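MB2760 (Mycobacterium tuberculosis, PDB 2BNG) catalyses the hydrolysis of epoxides to vicinal diols, accepting bulky lipophilic substrates such as 9,10-epoxystearic acid and cholesterol 5,6-oxide in vitro. Local coordinates at residues V45-G50 / L119-F124; G84-T89 / V109-D114. All blocks are in the same frame, centred on the assembly; numbering follows the deposited sequence.

In the fold
Contact 1 and contact 2 lie about 13 Å apart between centres on the curved mixed sheet of the limonene-1,2-epoxide hydrolase family, and the adjacent strands 116-123 and 100-113 join them. Backbone hydrogen bonds probably tie the two together: Arg121 O lies 2.8 Å from Val109 N, and Leu119 O lies 3.1 Å from Glu111 N. Along the chain, contact 2 is nested inside the loop that contact 1 closes. The active site belongs to the face carrying Trp120 and Phe110, whose rings also meet. Contact 1 supplies Asp122, the proton acceptor, about 5 Å from the proton donor Asp93 between side chains; the side chain of Phe110 in contact 2 comes within about 4 Å of that of Asp122.

Contact 1 (V45-G50 / L119-F124); sequences VYENVG and LWRDYF
Glu47 and Arg121 lie side by side on one face of the sheet and form a salt bridge: Arg121 NE meets Glu47 OE1 at 2.7 Å, nearly straight at 171° and in the guanidinium plane. A bend at chi3 (-74°) after an extended start turns the arginine NE to this carboxylate. Both charges have second partners, Glu47 OE2 in Arg53 and Arg121 NH1 in Glu90 of the second subunit.

On the opposite face a water joins three side chains. It accepts from Tyr46 OH and donates to Asn48 OD1, both at 2.6 Å, and to Asp122 OD2 at 2.9 Å. Asn48 ND2 also donates to Tyr46 OH and to Ser52, which helps fix the rotation of the amide. Asp122 OD2 also forms a salt bridge with Arg91 and takes a weak hydrogen bond from Trp120 NE1, so a web of donors positions the carboxylate.

Between the two faces the strands pair in parallel: Val45 O accepts from Trp120 N and Trp120 O accepts from Glu47 N at 2.8 Å; Glu47 O and Asp122 O continue the alternation to Asp122 N and Val49 N.

Packing follows the two faces. Tyr46 and Trp120 project the same way and stack face to face, with Tyr46 CE1 over the indole, ring centroids (six-membered ring of Trp120) 3.9 Å apart and planes at 19°. On the Glu47 face, Val49 CG2 sits over the Tyr123 ring in a CH-pi contact, 3.7 Å from its centroid. The whole illustrates how adjacent parallel strands can supply part of a catalytic centre: in this limonene-1,2-epoxide hydrolase fold they bring the proton acceptor Asp122 and the water-binding Tyr46 and Asn48, while strand 86-97 adds Arg91 and the proton donor Asp93.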
ATOM      1  N   VAL C  45       9.209 -41.016 -27.832  1.00 37.01           N
ATOM      2  CA  VAL C  45       8.575 -42.269 -27.438  1.00 35.67           C
ATOM      3  C   VAL C  45       7.613 -42.043 -26.279  1.00 34.33           C
ATOM      4  O   VAL C  45       7.975 -41.465 -25.230  1.00 33.73           O
ATOM      5  CB  VAL C  45       9.555 -43.527 -27.285  1.00 37.35           C
ATOM      6  CG1 VAL C  45      11.041 -43.220 -27.634  1.00 36.30           C
ATOM      7  CG2 VAL C  45       9.370 -44.264 -25.962  1.00 34.94           C
ATOM      8  N   TYR C  46       6.369 -42.469 -26.511  1.00 33.77           N
ATOM      9  CA  TYR C  46       5.258 -42.266 -25.586  1.00 32.36           C
ATOM     10  C   TYR C  46       4.701 -43.596 -25.042  1.00 32.63           C
ATOM     11  O   TYR C  46       4.116 -44.421 -25.785  1.00 32.99           O
ATOM     12  CB  TYR C  46       4.152 -41.435 -26.254  1.00 31.90           C
ATOM     13  CG  TYR C  46       2.829 -41.399 -25.515  1.00 30.13           C
ATOM     14  CD1 TYR C  46       2.782 -41.215 -24.129  1.00 29.06           C
ATOM     15  CD2 TYR C  46       1.624 -41.515 -26.206  1.00 29.67           C
ATOM     16  CE1 TYR C  46       1.555 -41.148 -23.443  1.00 28.56           C
ATOM     17  CE2 TYR C  46       0.387 -41.466 -25.537  1.00 29.39           C
ATOM     18  CZ  TYR C  46       0.371 -41.288 -24.153  1.00 30.43           C
ATOM     19  OH  TYR C  46      -0.808 -41.238 -23.465  1.00 30.27           O
ATOM     20  N   GLU C  47       4.861 -43.773 -23.732  1.00 32.18           N
ATOM     21  CA  GLU C  47       4.506 -45.014 -23.061  1.00 33.19           C
ATOM     22  C   GLU C  47       3.496 -44.762 -21.972  1.00 31.44           C
ATOM     23  O   GLU C  47       3.694 -43.902 -21.115  1.00 31.21           O
ATOM     24  CB  GLU C  47       5.735 -45.669 -22.426  1.00 33.39           C
ATOM     25  CG  GLU C  47       6.709 -46.250 -23.435  1.00 37.47           C
ATOM     26  CD  GLU C  47       8.102 -46.590 -22.865  1.00 39.62           C
ATOM     27  OE1 GLU C  47       8.460 -46.183 -21.720  1.00 42.11           O
ATOM     28  OE2 GLU C  47       8.855 -47.281 -23.597  1.00 44.89           O
ATOM     29  N   ASN C  48       2.400 -45.500 -22.025  1.00 31.19           N
ATOM     30  CA  ASN C  48       1.621 -45.766 -20.838  1.00 30.48           C
ATOM     31  C   ASN C  48       2.135 -47.110 -20.344  1.00 30.83           C
ATOM     32  O   ASN C  48       1.918 -48.135 -20.997  1.00 31.52           O
ATOM     33  CB  ASN C  48       0.142 -45.807 -21.184  1.00 30.24           C
ATOM     34  CG  ASN C  48      -0.377 -44.459 -21.590  1.00 30.43           C
ATOM     35  OD1 ASN C  48      -0.406 -43.536 -20.779  1.00 29.17           O
ATOM     36  ND2 ASN C  48      -0.768 -44.317 -22.858  1.00 29.60           N
ATOM     37  N   VAL C  49       2.852 -47.103 -19.226  1.00 30.43           N
ATOM     38  CA  VAL C  49       3.657 -48.264 -18.840  1.00 31.40           C
ATOM     39  C   VAL C  49       2.811 -49.521 -18.676  1.00 32.97           C
ATOM     40  O   VAL C  49       1.835 -49.529 -17.914  1.00 33.11           O
ATOM     41  CB  VAL C  49       4.434 -47.999 -17.522  1.00 31.30           C
ATOM     42  CG1 VAL C  49       5.365 -48.981 -17.237  1.00 29.88           C
ATOM     43  CG2 VAL C  49       5.302 -46.973 -17.648  1.00 29.24           C
ATOM     44  N   GLY C  50       3.192 -50.573 -19.408  1.00 34.34           N
ATOM     45  CA  GLY C  50       2.496 -51.851 -19.386  1.00 35.13           C
ATOM     46  C   GLY C  50       1.351 -51.915 -20.382  1.00 36.20           C
ATOM     47  O   GLY C  50       0.723 -52.964 -20.524  1.00 36.86           O
ATOM     48  N   LEU C 119      10.853 -38.051 -24.481  1.00 33.35           N
ATOM     49  CA  LEU C 119      10.285 -39.180 -23.756  1.00 31.79           C
ATOM     50  C   LEU C 119       9.090 -38.717 -22.940  1.00 30.46           C
ATOM     51  O   LEU C 119       9.152 -37.690 -22.267  1.00 29.99           O
ATOM     52  CB  LEU C 119      11.311 -39.860 -22.838  1.00 31.44           C
ATOM     53  CG  LEU C 119      10.764 -40.982 -21.942  1.00 30.31           C
ATOM     54  CD1 LEU C 119      10.274 -42.204 -22.752  1.00 27.94           C
ATOM     55  CD2 LEU C 119      11.767 -41.398 -20.876  1.00 31.32           C
ATOM     56  N   TRP C 120       8.001 -39.484 -23.014  1.00 29.51           N
ATOM     57  CA  TRP C 120       6.811 -39.244 -22.189  1.00 27.62           C
ATOM     58  C   TRP C 120       6.329 -40.610 -21.711  1.00 27.31           C
ATOM     59  O   TRP C 120       5.813 -41.437 -22.494  1.00 27.34           O
ATOM     60  CB  TRP C 120       5.744 -38.513 -22.987  1.00 27.56           C
ATOM     61  CG  TRP C 120       4.405 -38.387 -22.331  1.00 26.39           C
ATOM     62  CD1 TRP C 120       4.124 -38.510 -21.006  1.00 25.91           C
ATOM     63  CD2 TRP C 120       3.165 -38.077 -22.983  1.00 25.66           C
ATOM     64  NE1 TRP C 120       2.772 -38.301 -20.784  1.00 26.08           N
ATOM     65  CE2 TRP C 120       2.162 -38.043 -21.986  1.00 25.73           C
ATOM     66  CE3 TRP C 120       2.801 -37.827 -24.318  1.00 27.25           C
ATOM     67  CZ2 TRP C 120       0.818 -37.754 -22.278  1.00 25.76           C
ATOM     68  CZ3 TRP C 120       1.452 -37.553 -24.609  1.00 26.92           C
ATOM     69  CH2 TRP C 120       0.489 -37.516 -23.594  1.00 25.83           C
ATOM     70  N   ARG C 121       6.539 -40.849 -20.423  1.00 26.34           N
ATOM     71  CA  ARG C 121       6.286 -42.150 -19.822  1.00 26.43           C
ATOM     72  C   ARG C 121       5.347 -42.011 -18.622  1.00 25.63           C
ATOM     73  O   ARG C 121       5.729 -41.505 -17.558  1.00 25.13           O
ATOM     74  CB  ARG C 121       7.604 -42.787 -19.382  1.00 26.81           C
ATOM     75  CG  ARG C 121       7.410 -44.213 -18.951  1.00 27.72           C
ATOM     76  CD  ARG C 121       8.686 -44.851 -18.426  1.00 28.23           C
ATOM     77  NE  ARG C 121       9.641 -45.169 -19.488  1.00 30.21           N
ATOM     78  CZ  ARG C 121      10.958 -45.012 -19.352  1.00 33.49           C
ATOM     79  NH1 ARG C 121      11.462 -44.517 -18.221  1.00 34.01           N
ATOM     80  NH2 ARG C 121      11.772 -45.296 -20.342  1.00 33.30           N
ATOM     81  N   ASP C 122       4.110 -42.442 -18.795  1.00 25.42           N
ATOM     82  CA  ASP C 122       3.138 -42.295 -17.709  1.00 25.11           C
ATOM     83  C   ASP C 122       2.940 -43.630 -17.005  1.00 25.52           C
ATOM     84  O   ASP C 122       2.742 -44.665 -17.657  1.00 25.79           O
ATOM     85  CB  ASP C 122       1.812 -41.730 -18.236  1.00 24.55           C
ATOM     86  CG  ASP C 122       1.789 -40.186 -18.287  1.00 26.35           C
ATOM     87  OD1 ASP C 122       2.677 -39.503 -17.720  1.00 27.52           O
ATOM     88  OD2 ASP C 122       0.854 -39.627 -18.895  1.00 28.42           O
ATOM     89  N   TYR C 123       3.006 -43.579 -15.678  1.00 25.61           N
ATOM     90  CA  TYR C 123       2.802 -44.714 -14.793  1.00 26.70           C
ATOM     91  C   TYR C 123       1.468 -44.566 -14.055  1.00 27.57           C
ATOM     92  O   TYR C 123       1.149 -43.495 -13.549  1.00 27.84           O
ATOM     93  CB  TYR C 123       3.886 -44.728 -13.716  1.00 26.65           C
ATOM     94  CG  TYR C 123       5.284 -45.080 -14.158  1.00 26.15           C
ATOM     95  CD1 TYR C 123       6.185 -44.084 -14.547  1.00 24.34           C
ATOM     96  CD2 TYR C 123       5.731 -46.423 -14.153  1.00 25.43           C
ATOM     97  CE1 TYR C 123       7.498 -44.414 -14.924  1.00 25.14           C
ATOM     98  CE2 TYR C 123       7.033 -46.755 -14.523  1.00 25.06           C
ATOM     99  CZ  TYR C 123       7.901 -45.745 -14.901  1.00 27.11           C
ATOM    100  OH  TYR C 123       9.169 -46.063 -15.280  1.00 29.56           O
ATOM    101  N   PHE C 124       0.724 -45.661 -13.939  1.00 28.65           N
ATOM    102  CA  PHE C 124      -0.508 -45.686 -13.149  1.00 29.27           C
ATOM    103  C   PHE C 124      -0.803 -47.136 -12.753  1.00 30.05           C
ATOM    104  O   PHE C 124      -0.135 -48.058 -13.231  1.00 29.72           O
ATOM    105  CB  PHE C 124      -1.695 -45.112 -13.945  1.00 29.73           C
ATOM    106  CG  PHE C 124      -1.800 -45.652 -15.322  1.00 30.78           C
ATOM    107  CD1 PHE C 124      -1.252 -44.968 -16.387  1.00 33.16           C
ATOM    108  CD2 PHE C 124      -2.433 -46.858 -15.553  1.00 34.28           C
ATOM    109  CE1 PHE C 124      -1.347 -45.466 -17.674  1.00 36.00           C
ATOM    110  CE2 PHE C 124      -2.532 -47.377 -16.828  1.00 36.44           C
ATOM    111  CZ  PHE C 124      -1.988 -46.690 -17.891  1.00 35.57           C
TER
HETATM  112  O   HOH W   1      -0.780 -40.955 -20.884  1.00 20.92           O
HETATM  113  O   HOH W   2       1.229 -48.189 -15.646  1.00 30.80           O

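Contact 2 (G84-T89 / V109-D114); sequences GAAVLT and VFEVDD
Ala86, Val87 and Leu88 pair with Glu111, Phe110 and Val109 in an antiparallel arrangement whose strand segments run at 150° to each other, held by reciprocal bonds from Phe110 N to Val87 O at 2.8 Å and from Val87 N to Phe110 O at 2.9 Å, and, just before strand 86-97, by Val112 N to Ala85 O at 3.1 Å.

The side chains divide between the faces. On one, a chi1 of -54° sets the Phe110 ring alongside the first strand and a chi2 of 74° turns its edge to Thr89, whose CG2 approaches Phe110 CE1 near the ring plane at 3.7 Å. Next to it, Val87 CG2 touches Val112 CG1 at 4.1 Å, and helix 13-30 covers this face through Ala17 and Val21. The other face includes Ala86, Leu88, Val109 and Glu111; there Glu111 CG lies 4.3 Å from Ala86 CB, while Glu111 OE2 forms a salt bridge with Arg79 of the second subunit.

The chemistry thus differs by face. The helix-covered side is largely apolar, and its Phe110 ring also meets Trp120 beside the active site. The reverse combines small and apolar side chains with one glutamate whose charge is paired across the subunit interface, so this hairpin serves the hydrophobic core, the surroundings of the catalytic residues and the assembly.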
ATOM      1  N   GLY C  84      18.612 -33.100 -14.477  1.00 43.76           N
ATOM      2  CA  GLY C  84      19.189 -32.731 -15.747  1.00 45.02           C
ATOM      3  C   GLY C  84      18.085 -32.537 -16.768  1.00 44.04           C
ATOM      4  O   GLY C  84      17.206 -31.707 -16.560  1.00 43.89           O
ATOM      5  N   ALA C  85      18.131 -33.311 -17.857  1.00 43.30           N
ATOM      6  CA  ALA C  85      17.109 -33.247 -18.890  1.00 41.90           C
ATOM      7  C   ALA C  85      15.833 -34.037 -18.501  1.00 39.44           C
ATOM      8  O   ALA C  85      14.794 -33.858 -19.112  1.00 38.71           O
ATOM      9  CB  ALA C  85      17.676 -33.737 -20.231  1.00 42.68           C
ATOM     10  N   ALA C  86      15.920 -34.915 -17.506  1.00 37.74           N
ATOM     11  CA  ALA C  86      14.730 -35.645 -17.041  1.00 35.45           C
ATOM     12  C   ALA C  86      13.824 -34.820 -16.079  1.00 33.82           C
ATOM     13  O   ALA C  86      14.317 -34.086 -15.223  1.00 33.91           O
ATOM     14  CB  ALA C  86      15.123 -36.963 -16.402  1.00 34.56           C
ATOM     15  N   VAL C  87      12.510 -34.981 -16.238  1.00 31.63           N
ATOM     16  CA  VAL C  87      11.506 -34.302 -15.433  1.00 30.21           C
ATOM     17  C   VAL C  87      10.559 -35.374 -14.869  1.00 29.40           C
ATOM     18  O   VAL C  87      10.106 -36.279 -15.601  1.00 28.51           O
ATOM     19  CB  VAL C  87      10.716 -33.238 -16.277  1.00 30.11           C
ATOM     20  CG1 VAL C  87       9.557 -32.631 -15.489  1.00 28.84           C
ATOM     21  CG2 VAL C  87      11.661 -32.134 -16.802  1.00 30.20           C
ATOM     22  N   LEU C  88      10.292 -35.281 -13.563  1.00 29.04           N
ATOM     23  CA  LEU C  88       9.397 -36.213 -12.870  1.00 28.64           C
ATOM     24  C   LEU C  88       8.179 -35.480 -12.349  1.00 28.51           C
ATOM     25  O   LEU C  88       8.266 -34.326 -11.931  1.00 28.89           O
ATOM     26  CB  LEU C  88      10.087 -36.944 -11.705  1.00 28.60           C
ATOM     27  CG  LEU C  88      11.361 -37.731 -12.031  1.00 30.55           C
ATOM     28  CD1 LEU C  88      12.537 -36.858 -11.695  1.00 31.18           C
ATOM     29  CD2 LEU C  88      11.460 -39.050 -11.280  1.00 31.36           C
ATOM     30  N   THR C  89       7.059 -36.186 -12.289  1.00 28.08           N
ATOM     31  CA  THR C  89       5.796 -35.548 -12.125  1.00 27.72           C
ATOM     32  C   THR C  89       4.879 -36.437 -11.248  1.00 27.31           C
ATOM     33  O   THR C  89       4.794 -37.644 -11.453  1.00 27.50           O
ATOM     34  CB  THR C  89       5.358 -35.282 -13.589  1.00 28.41           C
ATOM     35  OG1 THR C  89       4.862 -33.997 -13.801  1.00 29.87           O
ATOM     36  CG2 THR C  89       4.428 -36.080 -14.082  1.00 25.49           C
ATOM     37  N   VAL C 109       7.222 -39.519 -16.182  1.00 28.84           N
ATOM     38  CA  VAL C 109       8.607 -39.115 -16.376  1.00 29.70           C
ATOM     39  C   VAL C 109       8.809 -38.678 -17.833  1.00 30.10           C
ATOM     40  O   VAL C 109       8.341 -39.319 -18.784  1.00 29.26           O
ATOM     41  CB  VAL C 109       9.666 -40.169 -15.920  1.00 30.41           C
ATOM     42  CG1 VAL C 109       9.221 -40.965 -14.690  1.00 29.55           C
ATOM     43  CG2 VAL C 109       9.995 -41.100 -17.016  1.00 32.77           C
ATOM     44  N   PHE C 110       9.489 -37.546 -17.984  1.00 31.06           N
ATOM     45  CA  PHE C 110       9.737 -36.959 -19.292  1.00 31.84           C
ATOM     46  C   PHE C 110      11.213 -36.768 -19.473  1.00 33.96           C
ATOM     47  O   PHE C 110      11.962 -36.689 -18.488  1.00 34.24           O
ATOM     48  CB  PHE C 110       9.024 -35.605 -19.417  1.00 30.07           C
ATOM     49  CG  PHE C 110       7.556 -35.672 -19.123  1.00 28.32           C
ATOM     50  CD1 PHE C 110       7.090 -35.812 -17.816  1.00 25.48           C
ATOM     51  CD2 PHE C 110       6.626 -35.601 -20.156  1.00 27.00           C
ATOM     52  CE1 PHE C 110       5.713 -35.872 -17.542  1.00 24.95           C
ATOM     53  CE2 PHE C 110       5.257 -35.655 -19.891  1.00 26.00           C
ATOM     54  CZ  PHE C 110       4.794 -35.782 -18.577  1.00 24.26           C
ATOM     55  N   GLU C 111      11.620 -36.706 -20.734  1.00 36.22           N
ATOM     56  CA  GLU C 111      12.914 -36.172 -21.100  1.00 39.52           C
ATOM     57  C   GLU C 111      12.716 -35.056 -22.105  1.00 40.23           C
ATOM     58  O   GLU C 111      11.964 -35.186 -23.078  1.00 40.20           O
ATOM     59  CB  GLU C 111      13.830 -37.264 -21.667  1.00 41.03           C
ATOM     60  CG  GLU C 111      14.881 -37.694 -20.677  1.00 45.56           C
ATOM     61  CD  GLU C 111      15.390 -39.082 -20.948  1.00 52.01           C
ATOM     62  OE1 GLU C 111      15.563 -39.428 -22.133  1.00 55.28           O
ATOM     63  OE2 GLU C 111      15.623 -39.839 -19.978  1.00 53.52           O
ATOM     64  N   VAL C 112      13.379 -33.940 -21.855  1.00 41.58           N
ATOM     65  CA  VAL C 112      13.288 -32.823 -22.772  1.00 42.95           C
ATOM     66  C   VAL C 112      14.653 -32.396 -23.298  1.00 45.71           C
ATOM     67  O   VAL C 112      15.634 -32.300 -22.564  1.00 46.50           O
ATOM     68  CB  VAL C 112      12.347 -31.643 -22.258  1.00 42.15           C
ATOM     69  CG1 VAL C 112      11.752 -31.920 -20.873  1.00 39.43           C
ATOM     70  CG2 VAL C 112      13.020 -30.290 -22.339  1.00 43.31           C
ATOM     71  N   ASP C 113      14.691 -32.190 -24.602  1.00 47.94           N
ATOM     72  CA  ASP C 113      15.895 -31.853 -25.318  1.00 51.26           C
ATOM     73  C   ASP C 113      15.523 -30.629 -26.131  1.00 52.26           C
ATOM     74  O   ASP C 113      14.701 -30.710 -27.047  1.00 52.03           O
ATOM     75  CB  ASP C 113      16.302 -33.032 -26.220  1.00 52.40           C
ATOM     76  CG  ASP C 113      17.463 -32.701 -27.166  1.00 57.88           C
ATOM     77  OD1 ASP C 113      18.360 -31.908 -26.794  1.00 63.34           O
ATOM     78  OD2 ASP C 113      17.510 -33.259 -28.289  1.00 61.19           O
ATOM     79  N   ASP C 114      16.083 -29.480 -25.749  1.00 53.67           N
ATOM     80  CA  ASP C 114      15.995 -28.294 -26.584  1.00 54.98           C
ATOM     81  C   ASP C 114      14.537 -27.815 -26.625  1.00 53.24           C
ATOM     82  O   ASP C 114      13.977 -27.539 -27.696  1.00 53.71           O
ATOM     83  CB  ASP C 114      16.503 -28.676 -27.980  1.00 56.89           C
ATOM     84  CG  ASP C 114      17.488 -27.706 -28.499  1.00 61.27           C
ATOM     85  OD1 ASP C 114      17.014 -26.720 -28.984  1.00 63.45           O
ATOM     86  OD2 ASP C 114      18.730 -27.856 -28.449  1.00 63.66           O
TER